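Local coordinates for protein putative trimethylamine methyltransferase (Rhizobium meliloti, PDB 4YYC) that probably acts as a methyltransferase, as a member of the trimethylamine methyltransferase family, at residues A[353-366]-A[386-398]. Residues are numbered along the deposited sequence; the frame is centred on the assembly and turned at random.
Sequences PFRTGGSLCGSKVP and TNFVLHAAGWLEG
Cys361 O takes two donors from 386-398, both in its carbonyl plane and on lone pairs: Trp395 NE1 at 2.8 Å and the backbone N of Gly398. Cys361 O lies only 6° out of the indole plane, so the bond meets the ring at its edge and helps fix its rotation. The sulfur of the same residue, Cys361 SG, packs against Leu396 CD1 at 3.8 Å. Leu360 CD2 covers one indole face, 3.8 Å from the centroid of the Trp395 six-membered ring and 16° off its normal, a CH-pi contact. With CG anti to the backbone N (chi1 171°), Trp395 carries its indole back to Leu360 and the Cys361 carbonyl. Its CZ3 lies over the centre of the His391 ring, whose opposite face takes Leu390 CG. Arg355 NH2 approaches His391 NE2 to 3.6 Å, the guanidinium and imidazole planes steeply inclined; both atoms hydrogen-bond OE1 of an unidentified ligand, probably from the crystallisation liquor. Strand 354-355 runs parallel to strand 313-322, consistent with the TIM barrel of the MttB family, and helix 368-383 leads on to strand 388-389, which pairs with strand 134-137. Phe354 O is likewise gripped twice, by Asn387 N and Phe388 N, while Asn387 OD1 receives Phe354 N at 2.9 Å on an in-plane lone pair. Gly358 CA makes a long CA-H...O contact with His391 O (3.5 Å). Next to it, Ser359 N bonds His391 O, and Ser359 OG reaches Ala392 O at 2.7 Å, from well above the carbonyl plane. At the far end Ser363 O accepts Glu397 N at 2.9 Å; Glu397 also forms a salt bridge with Arg153.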
loop_
_atom_site.group_PDB
_atom_site.type_symbol
_atom_site.label_atom_id
_atom_site.label_comp_id
_atom_site.label_asym_id
_atom_site.label_seq_id
_atom_site.Cartn_x
_atom_site.Cartn_y
_atom_site.Cartn_z
ATOM N N PRO A 353 4.174 15.561 17.442
ATOM C CA PRO A 353 4.330 14.240 16.825
ATOM C C PRO A 353 2.980 13.546 16.588
ATOM O O PRO A 353 2.035 13.773 17.324
ATOM C CB PRO A 353 5.176 13.460 17.847
ATOM C CG PRO A 353 5.761 14.483 18.726
ATOM C CD PRO A 353 4.779 15.621 18.782
ATOM N N PHE A 354 2.909 12.736 15.537
ATOM C CA PHE A 354 1.659 12.231 14.992
ATOM C C PHE A 354 1.597 10.698 15.143
ATOM O O PHE A 354 2.566 9.998 14.868
ATOM C CB PHE A 354 1.595 12.636 13.501
ATOM C CG PHE A 354 0.380 12.166 12.812
ATOM C CD1 PHE A 354 -0.864 12.554 13.235
ATOM C CD2 PHE A 354 0.491 11.330 11.721
ATOM C CE1 PHE A 354 -2.012 12.101 12.591
ATOM C CE2 PHE A 354 -0.631 10.864 11.074
ATOM C CZ PHE A 354 -1.895 11.272 11.495
ATOM N N ARG A 355 0.418 10.212 15.535
ATOM C CA ARG A 355 0.107 8.786 15.621
ATOM C C ARG A 355 -1.160 8.526 14.827
ATOM O O ARG A 355 -2.135 9.250 14.929
ATOM C CB ARG A 355 -0.147 8.361 17.085
ATOM C CG ARG A 355 -0.750 6.967 17.288
ATOM C CD ARG A 355 -2.254 7.011 17.447
ATOM N NE ARG A 355 -2.888 5.743 17.156
ATOM C CZ ARG A 355 -4.010 5.304 17.712
ATOM N NH1 ARG A 355 -4.601 5.924 18.723
ATOM N NH2 ARG A 355 -4.534 4.174 17.271
ATOM N N THR A 356 -1.126 7.493 13.995
ATOM C CA THR A 356 -2.291 7.000 13.253
ATOM C C THR A 356 -1.913 5.637 12.656
ATOM O O THR A 356 -0.813 5.157 12.811
ATOM C CB THR A 356 -2.781 7.939 12.098
ATOM O OG1 THR A 356 -4.141 7.594 11.741
ATOM C CG2 THR A 356 -1.921 7.833 10.858
ATOM N N GLY A 357 -2.875 5.018 12.013
ATOM C CA GLY A 357 -2.593 3.863 11.162
ATOM C C GLY A 357 -2.220 2.596 11.850
ATOM O O GLY A 357 -2.710 2.285 12.953
ATOM N N GLY A 358 -1.305 1.885 11.231
ATOM C CA GLY A 358 -0.967 0.536 11.660
ATOM C C GLY A 358 -1.441 -0.505 10.664
ATOM O O GLY A 358 -1.752 -0.194 9.526
ATOM N N SER A 359 -1.331 -1.767 11.045
ATOM C CA SER A 359 -1.737 -2.911 10.207
ATOM C C SER A 359 -3.163 -3.309 10.589
ATOM O O SER A 359 -3.408 -4.324 11.288
ATOM C CB SER A 359 -0.726 -4.056 10.361
ATOM O OG SER A 359 0.569 -3.656 9.883
ATOM N N LEU A 360 -4.119 -2.464 10.210
ATOM C CA LEU A 360 -5.512 -2.609 10.669
ATOM C C LEU A 360 -6.385 -3.335 9.685
ATOM O O LEU A 360 -6.216 -3.153 8.466
ATOM C CB LEU A 360 -6.110 -1.178 10.863
ATOM C CG LEU A 360 -5.387 -0.247 11.849
ATOM C CD1 LEU A 360 -6.081 1.095 11.934
ATOM C CD2 LEU A 360 -5.206 -0.897 13.213
ATOM N N CYS A 361 -7.344 -4.095 10.175
ATOM C CA CYS A 361 -8.274 -4.839 9.353
ATOM C C CYS A 361 -9.494 -5.308 10.124
ATOM O O CYS A 361 -9.529 -5.296 11.384
ATOM C CB CYS A 361 -7.574 -6.045 8.733
ATOM S SG CYS A 361 -7.033 -7.292 9.957
ATOM N N GLY A 362 -10.498 -5.736 9.378
ATOM C CA GLY A 362 -11.740 -6.233 9.926
ATOM C C GLY A 362 -11.957 -7.715 9.699
ATOM O O GLY A 362 -12.942 -8.283 10.178
ATOM N N SER A 363 -11.090 -8.362 8.939
ATOM C CA SER A 363 -11.233 -9.782 8.717
ATOM C C SER A 363 -11.115 -10.619 9.959
ATOM O O SER A 363 -10.495 -10.227 10.925
ATOM C CB SER A 363 -10.138 -10.248 7.744
ATOM O OG SER A 363 -10.436 -11.528 7.254
ATOM N N LYS A 364 -11.748 -11.797 9.950
ATOM C CA LYS A 364 -11.689 -12.724 11.073
ATOM C C LYS A 364 -10.482 -13.654 11.033
ATOM O O LYS A 364 -10.200 -14.354 12.006
ATOM C CB LYS A 364 -12.992 -13.533 11.162
ATOM C CG LYS A 364 -14.109 -12.831 11.944
ATOM C CD LYS A 364 -14.517 -11.454 11.515
ATOM C CE LYS A 364 -15.125 -11.429 10.149
ATOM N NZ LYS A 364 -15.480 -10.041 9.760
ATOM N N VAL A 365 -9.815 -13.681 9.875
ATOM C CA VAL A 365 -8.722 -14.621 9.638
ATOM C C VAL A 365 -7.599 -13.860 8.925
ATOM O O VAL A 365 -7.875 -12.850 8.282
ATOM C CB VAL A 365 -9.169 -15.832 8.794
ATOM C CG1 VAL A 365 -9.943 -16.793 9.664
ATOM C CG2 VAL A 365 -9.990 -15.409 7.592
ATOM N N PRO A 366 -6.358 -14.330 9.041
ATOM C CA PRO A 366 -5.217 -13.650 8.407
ATOM C C PRO A 366 -5.179 -13.970 6.883
ATOM O O PRO A 366 -4.174 -14.485 6.387
ATOM C CB PRO A 366 -4.015 -14.234 9.183
ATOM C CG PRO A 366 -4.455 -15.568 9.552
ATOM C CD PRO A 366 -5.939 -15.490 9.828
ATOM N N THR A 386 4.155 8.999 9.696
ATOM C CA THR A 386 3.605 8.799 11.037
ATOM C C THR A 386 4.767 8.602 12.024
ATOM O O THR A 386 5.651 7.786 11.801
ATOM C CB THR A 386 2.620 7.609 11.051
ATOM O OG1 THR A 386 1.622 7.816 10.063
ATOM C CG2 THR A 386 1.939 7.435 12.389
ATOM N N ASN A 387 4.717 9.266 13.183
ATOM C CA ASN A 387 5.783 9.168 14.164
ATOM C C ASN A 387 5.620 7.986 15.103
ATOM O O ASN A 387 6.600 7.354 15.463
ATOM C CB ASN A 387 5.865 10.457 14.998
ATOM C CG ASN A 387 6.236 11.670 14.173
ATOM O OD1 ASN A 387 5.489 12.638 14.133
ATOM N ND2 ASN A 387 7.378 11.626 13.524
ATOM N N PHE A 388 4.398 7.669 15.514
ATOM C CA PHE A 388 4.153 6.598 16.451
ATOM C C PHE A 388 3.023 5.763 15.907
ATOM O O PHE A 388 1.951 6.296 15.625
ATOM C CB PHE A 388 3.826 7.138 17.841
ATOM C CG PHE A 388 3.455 6.081 18.805
ATOM C CD1 PHE A 388 4.336 5.043 19.067
ATOM C CD2 PHE A 388 2.218 6.098 19.463
ATOM C CE1 PHE A 388 4.005 4.047 19.949
ATOM C CE2 PHE A 388 1.864 5.065 20.335
ATOM C CZ PHE A 388 2.765 4.042 20.574
ATOM N N VAL A 389 3.292 4.489 15.707
ATOM C CA VAL A 389 2.335 3.600 15.117
ATOM C C VAL A 389 1.920 2.557 16.135
ATOM O O VAL A 389 2.553 1.484 16.300
ATOM C CB VAL A 389 2.919 2.924 13.854
ATOM C CG1 VAL A 389 1.837 2.138 13.137
ATOM C CG2 VAL A 389 3.569 3.921 12.911
ATOM N N LEU A 390 0.791 2.825 16.772
ATOM C CA LEU A 390 0.114 1.803 17.542
ATOM C C LEU A 390 -0.505 0.807 16.590
ATOM O O LEU A 390 -0.868 1.144 15.458
ATOM C CB LEU A 390 -0.964 2.466 18.406
ATOM C CG LEU A 390 -1.484 1.626 19.585
ATOM C CD1 LEU A 390 -0.357 1.223 20.504
ATOM C CD2 LEU A 390 -2.567 2.465 20.282
ATOM N N HIS A 391 -0.612 -0.460 16.998
ATOM C CA HIS A 391 -1.253 -1.493 16.190
ATOM C C HIS A 391 -0.467 -1.809 14.916
ATOM O O HIS A 391 -1.034 -2.174 13.884
ATOM C CB HIS A 391 -2.691 -1.222 15.793
ATOM C CG HIS A 391 -3.542 -0.592 16.856
ATOM N ND1 HIS A 391 -3.885 -1.219 18.029
ATOM C CD2 HIS A 391 -4.199 0.581 16.858
ATOM C CE1 HIS A 391 -4.683 -0.449 18.727
ATOM N NE2 HIS A 391 -4.901 0.653 18.040
ATOM N N ALA A 392 0.845 -1.668 14.972
ATOM C CA ALA A 392 1.645 -1.982 13.779
ATOM C C ALA A 392 1.662 -3.445 13.405
ATOM O O ALA A 392 1.885 -3.775 12.235
ATOM C CB ALA A 392 3.069 -1.468 13.982
ATOM N N ALA A 393 1.419 -4.335 14.358
ATOM C CA ALA A 393 1.335 -5.791 14.107
ATOM C C ALA A 393 0.436 -6.476 15.063
ATOM O O ALA A 393 0.458 -6.168 16.287
ATOM C CB ALA A 393 2.684 -6.446 14.139
ATOM N N GLY A 394 -0.302 -7.438 14.574
ATOM C CA GLY A 394 -1.097 -8.324 15.416
ATOM C C GLY A 394 -2.603 -8.139 15.451
ATOM O O GLY A 394 -3.315 -9.051 15.927
ATOM N N TRP A 395 -3.113 -6.980 15.024
ATOM C CA TRP A 395 -4.556 -6.710 15.048
ATOM C C TRP A 395 -5.329 -7.550 14.043
ATOM O O TRP A 395 -4.994 -7.584 12.842
ATOM C CB TRP A 395 -4.741 -5.235 14.721
ATOM C CG TRP A 395 -6.086 -4.676 14.477
ATOM C CD1 TRP A 395 -6.961 -4.975 13.462
ATOM C CD2 TRP A 395 -6.697 -3.603 15.208
ATOM N NE1 TRP A 395 -8.049 -4.113 13.496
ATOM C CE2 TRP A 395 -7.913 -3.278 14.561
ATOM C CE3 TRP A 395 -6.344 -2.888 16.367
ATOM C CZ2 TRP A 395 -8.752 -2.290 15.036
ATOM C CZ3 TRP A 395 -7.175 -1.918 16.801
ATOM C CH2 TRP A 395 -8.369 -1.644 16.159
ATOM N N LEU A 396 -6.429 -8.128 14.504
ATOM C CA LEU A 396 -7.347 -8.822 13.650
ATOM C C LEU A 396 -8.757 -8.539 14.170
ATOM O O LEU A 396 -8.962 -8.107 15.321
ATOM C CB LEU A 396 -6.992 -10.347 13.705
ATOM C CG LEU A 396 -7.510 -11.251 12.616
ATOM C CD1 LEU A 396 -7.038 -10.824 11.234
ATOM C CD2 LEU A 396 -7.024 -12.664 12.893
ATOM N N GLU A 397 -9.749 -8.782 13.329
ATOM C CA GLU A 397 -11.131 -8.796 13.710
ATOM C C GLU A 397 -11.527 -7.451 14.307
ATOM O O GLU A 397 -12.188 -7.364 15.335
ATOM C CB GLU A 397 -11.438 -9.997 14.650
ATOM C CG GLU A 397 -12.894 -10.355 14.664
ATOM C CD GLU A 397 -13.218 -11.371 15.725
ATOM O OE1 GLU A 397 -12.690 -12.521 15.671
ATOM O OE2 GLU A 397 -13.957 -11.026 16.659
ATOM N N GLY A 398 -11.105 -6.366 13.667
ATOM C CA GLY A 398 -11.560 -5.068 14.048
ATOM C C GLY A 398 -11.104 -4.622 15.413
ATOM O O GLY A 398 -11.704 -3.694 16.009
HETATM O O HOH W 1 -1.403 3.937 15.280
HETATM O O HOH W 2 -1.720 -4.896 13.525
HETATM O O HOH W 3 -11.209 -14.529 14.592
#